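Local coordinates for CMP/dCMP-type deaminase domain-containing protein (Aspergillus oryzae RIB40, PDB 7DRY), which probably deaminates a pyrimidine intermediate of riboflavin biosynthesis, as a zinc-dependent enzyme of the cytidine deaminase (CDA) fold, at residues K129-V134 and D156-N161; G29-S34 and V48-T53; T24-G29 and V170-H175. All blocks are in the same frame, centred on the assembly; numbering follows the deposited sequence. Where two conformers were deposited one is given.

Contacts 1 and 2 lie in one mixed five-stranded sheet, the core of the cytidine deaminase fold. Contact 2 is the antiparallel hairpin at one side and contact 1 the parallel pair at the other; their centres are about 14 Å apart, with strand 91-97 between strands 29-36 and 127-132. Contact 3 ties the chain just before the hairpin to the end of helix 164-171; it shares Gly29 with contact 2, and Thr53 OG1 lies 2.7 Å from Phe26 O. The zinc ion, held by His61, Cys102 and Cys112, is about 10 Å from the side chain of Ile130, about 9 Å from that of Ala30 and about 8 Å from that of Phe26.

Contact 1: K129-V134 and D156-N161; sequences KIYFGV and DWQVVN
Lys129 and Gln158 are hydrogen-bonded through their side chains on one face of a parallel strand pair, while Phe132, Trp157 and Val159 pack on the other. The extended Lys129 side chain runs past Asp156 CB and brings NZ to Gln158 OE1 at 3.0 Å, the donor sitting out of the plane of the amide C=O. A water accepts from the same ammonium and donates to Asp156 OD2, linking two groups of opposite charge that do not touch. Gln158 lies alongside Tyr131 and points the same way. Its amide is turned 66° from the ring, with CD 3.6 Å from Tyr131 CE2 and NE2 at the ring edge; Val160 CG2 adds a methyl against Tyr131 CD2.

On the opposite face, Phe132 CG sits between its backbone N and carbonyl carbon (chi1 53°), which swings the ring across to the neighbouring strand. There CE1 meets Val159 CG2 at 3.5 Å, and CZ comes within 3.8 Å of Trp157 CE3. Phe132 and the six-membered ring of Trp157 are nearly parallel, at 26°, but offset so that little of one lies over the other. Four backbone hydrogen bonds hold this register, from Ile130 N to Asp156 O at one end to Val160 N and Phe132 O, 2.8 Å apart, at the other.

This is the strand pairing of a beta-alpha-beta unit whose connecting helix, 145-152, covers the Phe132 and Trp157 face through Cys147 and Leu150. Helix 5-16 meets Val160 on the Tyr131 side, and strand 91-97 continues the sheet beyond strand 127-132.

Contact 2: G29-S34 and V48-T53; sequences GAILVS and VSTGYT
Strands 29-34 and 48-52 run antiparallel at 174°, with Ala30-Gly51 and Leu32-Ser49 as hydrogen-bonded pairs and a classic beta bulge where Val48 and Ser49 both face Leu32. Ala30 and Gly51 exchange two bonds of 2.9 Å between their backbone N and O atoms. At the bulge Leu32 O takes a firm bond from Val48 N at 2.8 Å and a weak one from Ser49 N, while Leu32 N donates to Ser49 O.

Leu32 and Val48 supply the main side-chain contact. With chi1 at -178° the Leu32 side chain leaves on the far side from its own N and crosses Val48, Leu32 CD2 touching Val48 CG1 at 3.8 Å. The other branch of Val48, CG2, packs against the next residue but one of the partner strand, 3.6 Å from Ser34 N, and also meets Ser34 CB. On the other face, Ile31 and Thr50 lie side by side and point the same way, with Ile31 CG1 4.2 Å from Thr50 CG2. Gly51 brings no side chain against Ala30, whose CB is 4.1 Å from Gly51 O; the side chain of Glu63, a zinc-site residue at the start of helix 62-73, lies about 4 Å from that of Ala30.

The pair forms the hairpin of the deaminase fold, with strand 46-52 outermost in the sheet and strand 91-97 flanking strand 29-36. Helix 62-73 covers the Leu32 and Ser49 face through Cys66, Asn69 and Tyr70, and Cys66 O bonds Ser49 OG. Helix 5-16 packs across the Ile31 and Thr50 face, where Leu15 touches both residues.

Contact 3: T24-G29 and V170-H175; sequences TNFRVG and VAVAGH
This contact clamps a loop to a helix end in the cytidine deaminase fold: residues 24-29, leading into strand 29-36, lie against the last turn of helix 164-171 and the type I beta turn from Val172 to His175. Arg27 N donates to Ala171 O at 2.9 Å, in the carbonyl plane and on a lone pair. The Arg27 side chain bends at chi3 (79°), which turns NH1 to Val170 O, also at 2.9 Å, and packs it against Ala173 CB. Val170 O is gripped twice, since Ala173 N reaches it from the opposite face of its plane. Arg27 NE donates a hydrogen bond to Ser19 O.

Phe26 and His175 form a T-shaped pair with planes at 89°. The imidazole edge points at the phenyl face, CE1 standing 3.7 Å above that ring but offset toward its rim, and Val172 CG1 packs 3.7 Å from Phe26 CE2. Phe140 meets both rings, and the Phe26 side chain lies about 6 Å from that of the zinc ligand His61. Both imidazole nitrogens are engaged: ND1 bonds Glu181 of helix 178-187, while NE2 donates to Asn25 O at 2.6 Å.

Contact 1: K129-V134 and D156-N161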
# COMPACT_ATOMS: atom_id res chain seq x y z
N LYS A 129 1.30 10.27 3.62
CA LYS A 129 2.05 9.37 4.49
C LYS A 129 1.65 7.93 4.18
O LYS A 129 0.48 7.66 3.89
CB LYS A 129 1.80 9.69 5.97
CG LYS A 129 2.65 8.88 6.93
CD LYS A 129 2.65 9.46 8.34
CE LYS A 129 3.71 8.78 9.18
NZ LYS A 129 3.86 9.44 10.50
N ILE A 130 2.63 7.03 4.26
CA ILE A 130 2.45 5.58 4.12
C ILE A 130 2.86 4.92 5.43
O ILE A 130 3.94 5.20 5.96
CB ILE A 130 3.31 5.01 2.98
CG1 ILE A 130 3.20 5.85 1.70
CG2 ILE A 130 2.93 3.56 2.71
CD1 ILE A 130 1.82 5.87 1.09
N TYR A 131 2.01 4.02 5.94
CA TYR A 131 2.37 3.14 7.04
C TYR A 131 2.40 1.72 6.50
O TYR A 131 1.50 1.32 5.76
CB TYR A 131 1.30 3.18 8.13
CG TYR A 131 1.24 4.45 8.93
CD1 TYR A 131 0.42 5.50 8.54
CD2 TYR A 131 1.98 4.60 10.09
CE1 TYR A 131 0.36 6.67 9.28
CE2 TYR A 131 1.91 5.78 10.85
CZ TYR A 131 1.10 6.80 10.43
OH TYR A 131 1.02 7.98 11.14
N PHE A 132 3.43 0.95 6.86
CA PHE A 132 3.50 -0.45 6.44
C PHE A 132 4.11 -1.30 7.55
O PHE A 132 4.70 -0.77 8.51
CB PHE A 132 4.23 -0.61 5.10
CG PHE A 132 5.58 0.04 5.05
CD1 PHE A 132 6.70 -0.67 5.45
CD2 PHE A 132 5.74 1.34 4.59
CE1 PHE A 132 7.96 -0.09 5.41
CE2 PHE A 132 7.00 1.92 4.55
CZ PHE A 132 8.10 1.20 4.95
N GLY A 133 3.99 -2.62 7.42
CA GLY A 133 4.34 -3.54 8.49
C GLY A 133 5.63 -4.31 8.32
O GLY A 133 6.15 -4.88 9.29
N VAL A 134 6.16 -4.34 7.10
CA VAL A 134 7.42 -5.02 6.80
C VAL A 134 8.19 -4.17 5.80
O VAL A 134 7.64 -3.76 4.77
CB VAL A 134 7.20 -6.44 6.22
CG1 VAL A 134 8.53 -7.06 5.80
CG2 VAL A 134 6.50 -7.34 7.23
N ASP A 156 5.91 11.13 3.68
CA ASP A 156 6.35 10.49 4.91
C ASP A 156 6.06 9.00 4.86
O ASP A 156 5.14 8.55 4.18
CB ASP A 156 5.60 11.07 6.12
CG ASP A 156 5.97 12.51 6.43
OD1 ASP A 156 6.96 13.02 5.88
OD2 ASP A 156 5.25 13.12 7.23
N TRP A 157 6.85 8.23 5.61
CA TRP A 157 6.52 6.83 5.79
C TRP A 157 6.96 6.38 7.17
O TRP A 157 7.84 6.98 7.80
CB TRP A 157 7.11 5.94 4.68
CG TRP A 157 8.58 6.10 4.51
CD1 TRP A 157 9.21 6.95 3.65
CD2 TRP A 157 9.61 5.40 5.21
NE1 TRP A 157 10.57 6.81 3.77
CE2 TRP A 157 10.85 5.87 4.72
CE3 TRP A 157 9.61 4.41 6.20
CZ2 TRP A 157 12.07 5.39 5.19
CZ3 TRP A 157 10.83 3.94 6.67
CH2 TRP A 157 12.05 4.43 6.17
N GLN A 158 6.34 5.29 7.64
CA GLN A 158 6.59 4.79 8.98
C GLN A 158 6.37 3.29 8.99
O GLN A 158 5.34 2.81 8.50
CB GLN A 158 5.62 5.45 9.97
CG GLN A 158 5.82 5.04 11.41
CD GLN A 158 5.13 6.00 12.36
OE1 GLN A 158 5.11 7.21 12.13
NE2 GLN A 158 4.54 5.45 13.41
N VAL A 159 7.33 2.55 9.54
CA VAL A 159 7.16 1.12 9.76
C VAL A 159 6.45 0.91 11.08
O VAL A 159 6.81 1.51 12.10
CB VAL A 159 8.52 0.40 9.74
CG1 VAL A 159 8.30 -1.10 9.80
CG2 VAL A 159 9.30 0.78 8.49
N VAL A 160 5.44 0.04 11.08
CA VAL A 160 4.69 -0.33 12.27
C VAL A 160 5.07 -1.76 12.59
O VAL A 160 4.74 -2.68 11.83
CB VAL A 160 3.18 -0.20 12.04
CG1 VAL A 160 2.41 -0.57 13.31
CG2 VAL A 160 2.83 1.22 11.58
N ASN A 161 5.76 -1.96 13.71
CA ASN A 161 6.30 -3.26 14.05
C ASN A 161 5.23 -4.13 14.72
O ASN A 161 4.20 -3.64 15.20
CB ASN A 161 7.48 -3.11 15.02
CG ASN A 161 8.63 -2.32 14.41
OD1 ASN A 161 8.97 -2.48 13.24
ND2 ASN A 161 9.24 -1.45 15.22
O HOH W 1 4.89 12.01 9.89
O HOH W 2 7.11 9.38 9.59
O HOH W 3 4.58 -5.24 11.46

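Contact 2: G29-S34 and V48-T53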
# COMPACT_ATOMS: atom_id res chain seq x y z
N GLY A 29 -2.57 -6.08 1.23
CA GLY A 29 -3.78 -5.29 1.33
C GLY A 29 -3.44 -3.85 1.66
O GLY A 29 -2.43 -3.56 2.31
N ALA A 30 -4.29 -2.94 1.20
CA ALA A 30 -4.06 -1.51 1.37
C ALA A 30 -5.37 -0.81 1.69
O ALA A 30 -6.42 -1.14 1.13
CB ALA A 30 -3.48 -0.89 0.09
N ILE A 31 -5.29 0.19 2.58
CA ILE A 31 -6.44 1.00 2.97
C ILE A 31 -6.02 2.46 2.95
O ILE A 31 -5.01 2.82 3.56
CB ILE A 31 -6.95 0.62 4.38
CG1 ILE A 31 -7.49 -0.81 4.38
CG2 ILE A 31 -8.06 1.59 4.82
CD1 ILE A 31 -7.80 -1.36 5.78
N LEU A 32 -6.77 3.28 2.23
CA LEU A 32 -6.50 4.71 2.13
C LEU A 32 -7.48 5.45 3.04
O LEU A 32 -8.69 5.22 2.97
CB LEU A 32 -6.68 5.16 0.68
CG LEU A 32 -6.37 6.63 0.39
CD1 LEU A 32 -4.91 6.95 0.71
CD2 LEU A 32 -6.70 6.93 -1.06
N VAL A 33 -6.94 6.31 3.92
CA VAL A 33 -7.70 6.95 4.99
C VAL A 33 -7.54 8.47 4.87
O VAL A 33 -6.46 8.96 4.54
CB VAL A 33 -7.15 6.48 6.35
CG1 VAL A 33 -7.87 7.17 7.51
CG2 VAL A 33 -7.26 4.95 6.47
N SER A 34 -8.62 9.20 5.14
CA SER A 34 -8.58 10.65 5.33
C SER A 34 -8.59 10.94 6.83
O SER A 34 -9.52 10.53 7.54
CB SER A 34 -9.75 11.36 4.66
OG SER A 34 -9.83 12.72 5.07
N VAL A 48 -11.28 6.08 2.56
CA VAL A 48 -11.39 6.63 1.22
C VAL A 48 -11.40 5.52 0.17
O VAL A 48 -12.15 5.60 -0.80
CB VAL A 48 -10.24 7.63 0.97
CG1 VAL A 48 -10.26 8.16 -0.47
CG2 VAL A 48 -10.33 8.78 1.96
N SER A 49 -10.57 4.50 0.34
CA SER A 49 -10.60 3.36 -0.58
C SER A 49 -9.88 2.19 0.07
O SER A 49 -9.20 2.33 1.09
CB SER A 49 -9.96 3.72 -1.92
OG SER A 49 -10.26 2.71 -2.88
N THR A 50 -10.05 1.01 -0.54
CA THR A 50 -9.32 -0.20 -0.14
C THR A 50 -8.93 -0.96 -1.40
O THR A 50 -9.51 -0.76 -2.46
CB THR A 50 -10.16 -1.15 0.75
OG1 THR A 50 -11.19 -1.79 -0.04
CG2 THR A 50 -10.82 -0.40 1.90
N GLY A 51 -7.94 -1.85 -1.26
CA GLY A 51 -7.60 -2.74 -2.37
C GLY A 51 -6.69 -3.85 -1.91
O GLY A 51 -6.13 -3.82 -0.81
N TYR A 52 -6.55 -4.86 -2.76
CA TYR A 52 -5.66 -5.97 -2.47
C TYR A 52 -5.08 -6.54 -3.76
O TYR A 52 -5.60 -6.31 -4.85
CB TYR A 52 -6.35 -7.06 -1.64
CG TYR A 52 -7.60 -7.64 -2.27
CD1 TYR A 52 -8.85 -7.09 -2.04
CD2 TYR A 52 -7.52 -8.75 -3.09
CE1 TYR A 52 -9.98 -7.64 -2.62
CE2 TYR A 52 -8.64 -9.30 -3.68
CZ TYR A 52 -9.87 -8.73 -3.43
OH TYR A 52 -11.01 -9.28 -4.00
N THR A 53 -3.98 -7.28 -3.61
CA THR A 53 -3.28 -7.81 -4.77
C THR A 53 -4.22 -8.64 -5.64
O THR A 53 -4.91 -9.54 -5.14
CB THR A 53 -2.14 -8.71 -4.28
OG1 THR A 53 -1.23 -7.93 -3.49
CG2 THR A 53 -1.40 -9.35 -5.45

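Contact 3: T24-G29 and V170-H175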
# COMPACT_ATOMS: atom_id res chain seq x y z
N THR A 24 3.86 -16.68 -7.82
CA THR A 24 4.73 -15.53 -8.05
C THR A 24 4.14 -14.21 -7.59
O THR A 24 4.68 -13.16 -7.94
CB THR A 24 5.10 -15.44 -9.53
OG1 THR A 24 3.93 -15.06 -10.27
CG2 THR A 24 5.60 -16.78 -10.04
N ASN A 25 3.03 -14.21 -6.87
CA ASN A 25 2.47 -12.96 -6.39
C ASN A 25 2.79 -12.74 -4.92
O ASN A 25 3.30 -13.62 -4.22
CB ASN A 25 0.97 -12.85 -6.70
CG ASN A 25 0.11 -13.75 -5.82
OD1 ASN A 25 0.61 -14.64 -5.13
ND2 ASN A 25 -1.20 -13.52 -5.86
N PHE A 26 2.54 -11.52 -4.47
CA PHE A 26 2.71 -11.15 -3.07
C PHE A 26 1.38 -10.59 -2.61
O PHE A 26 0.95 -9.54 -3.07
CB PHE A 26 3.84 -10.12 -2.92
CG PHE A 26 5.21 -10.72 -3.03
CD1 PHE A 26 5.74 -11.05 -4.27
CD2 PHE A 26 5.96 -10.97 -1.90
CE1 PHE A 26 7.01 -11.62 -4.37
CE2 PHE A 26 7.23 -11.53 -1.99
CZ PHE A 26 7.75 -11.86 -3.23
N ARG A 27 0.72 -11.33 -1.72
CA ARG A 27 -0.64 -11.03 -1.30
C ARG A 27 -0.61 -9.93 -0.25
O ARG A 27 -0.16 -10.15 0.88
CB ARG A 27 -1.30 -12.29 -0.76
CG ARG A 27 -1.41 -13.36 -1.82
CD ARG A 27 -1.67 -14.70 -1.20
NE ARG A 27 -3.07 -14.87 -0.82
CZ ARG A 27 -3.47 -15.29 0.38
NH1 ARG A 27 -2.59 -15.55 1.34
NH2 ARG A 27 -4.76 -15.47 0.61
N VAL A 28 -1.08 -8.74 -0.64
CA VAL A 28 -0.95 -7.52 0.14
C VAL A 28 -2.31 -6.84 0.16
O VAL A 28 -3.13 -7.02 -0.75
CB VAL A 28 0.15 -6.62 -0.49
CG1 VAL A 28 0.25 -5.26 0.18
CG2 VAL A 28 1.50 -7.31 -0.42
N GLY A 29 -2.57 -6.08 1.23
CA GLY A 29 -3.78 -5.29 1.33
C GLY A 29 -3.44 -3.85 1.66
O GLY A 29 -2.43 -3.56 2.31
N VAL A 170 1.15 -14.54 4.95
CA VAL A 170 0.04 -14.31 4.03
C VAL A 170 0.58 -13.95 2.65
O VAL A 170 0.14 -14.49 1.63
CB VAL A 170 -0.89 -13.23 4.59
CG1 VAL A 170 -1.88 -12.75 3.53
CG2 VAL A 170 -1.61 -13.74 5.85
N ALA A 171 1.56 -13.05 2.61
CA ALA A 171 2.04 -12.52 1.33
C ALA A 171 2.52 -13.63 0.40
O ALA A 171 2.22 -13.61 -0.80
CB ALA A 171 3.16 -11.52 1.57
N VAL A 172 3.29 -14.58 0.92
CA VAL A 172 3.94 -15.59 0.07
C VAL A 172 3.23 -16.95 0.14
O VAL A 172 3.84 -17.98 -0.19
CB VAL A 172 5.45 -15.71 0.34
CG1 VAL A 172 6.13 -14.35 0.16
CG2 VAL A 172 5.71 -16.28 1.72
N ALA A 173 1.95 -16.97 0.51
CA ALA A 173 1.22 -18.22 0.71
C ALA A 173 1.24 -19.12 -0.52
O ALA A 173 1.20 -20.35 -0.38
CB ALA A 173 -0.24 -17.88 1.04
N GLY A 174 1.28 -18.54 -1.71
CA GLY A 174 1.27 -19.34 -2.91
C GLY A 174 2.62 -19.83 -3.39
O GLY A 174 2.68 -20.55 -4.39
N HIS A 175 3.69 -19.49 -2.69
CA HIS A 175 5.04 -19.81 -3.15
C HIS A 175 5.46 -21.21 -2.74
O HIS A 175 5.05 -21.73 -1.70
CB HIS A 175 6.05 -18.82 -2.57
CG HIS A 175 5.84 -17.41 -3.02
ND1 HIS A 175 6.79 -16.43 -2.84
CD2 HIS A 175 4.79 -16.82 -3.64
CE1 HIS A 175 6.33 -15.29 -3.33
NE2 HIS A 175 5.12 -15.50 -3.82
O HOH W 4 1.46 -15.80 -2.57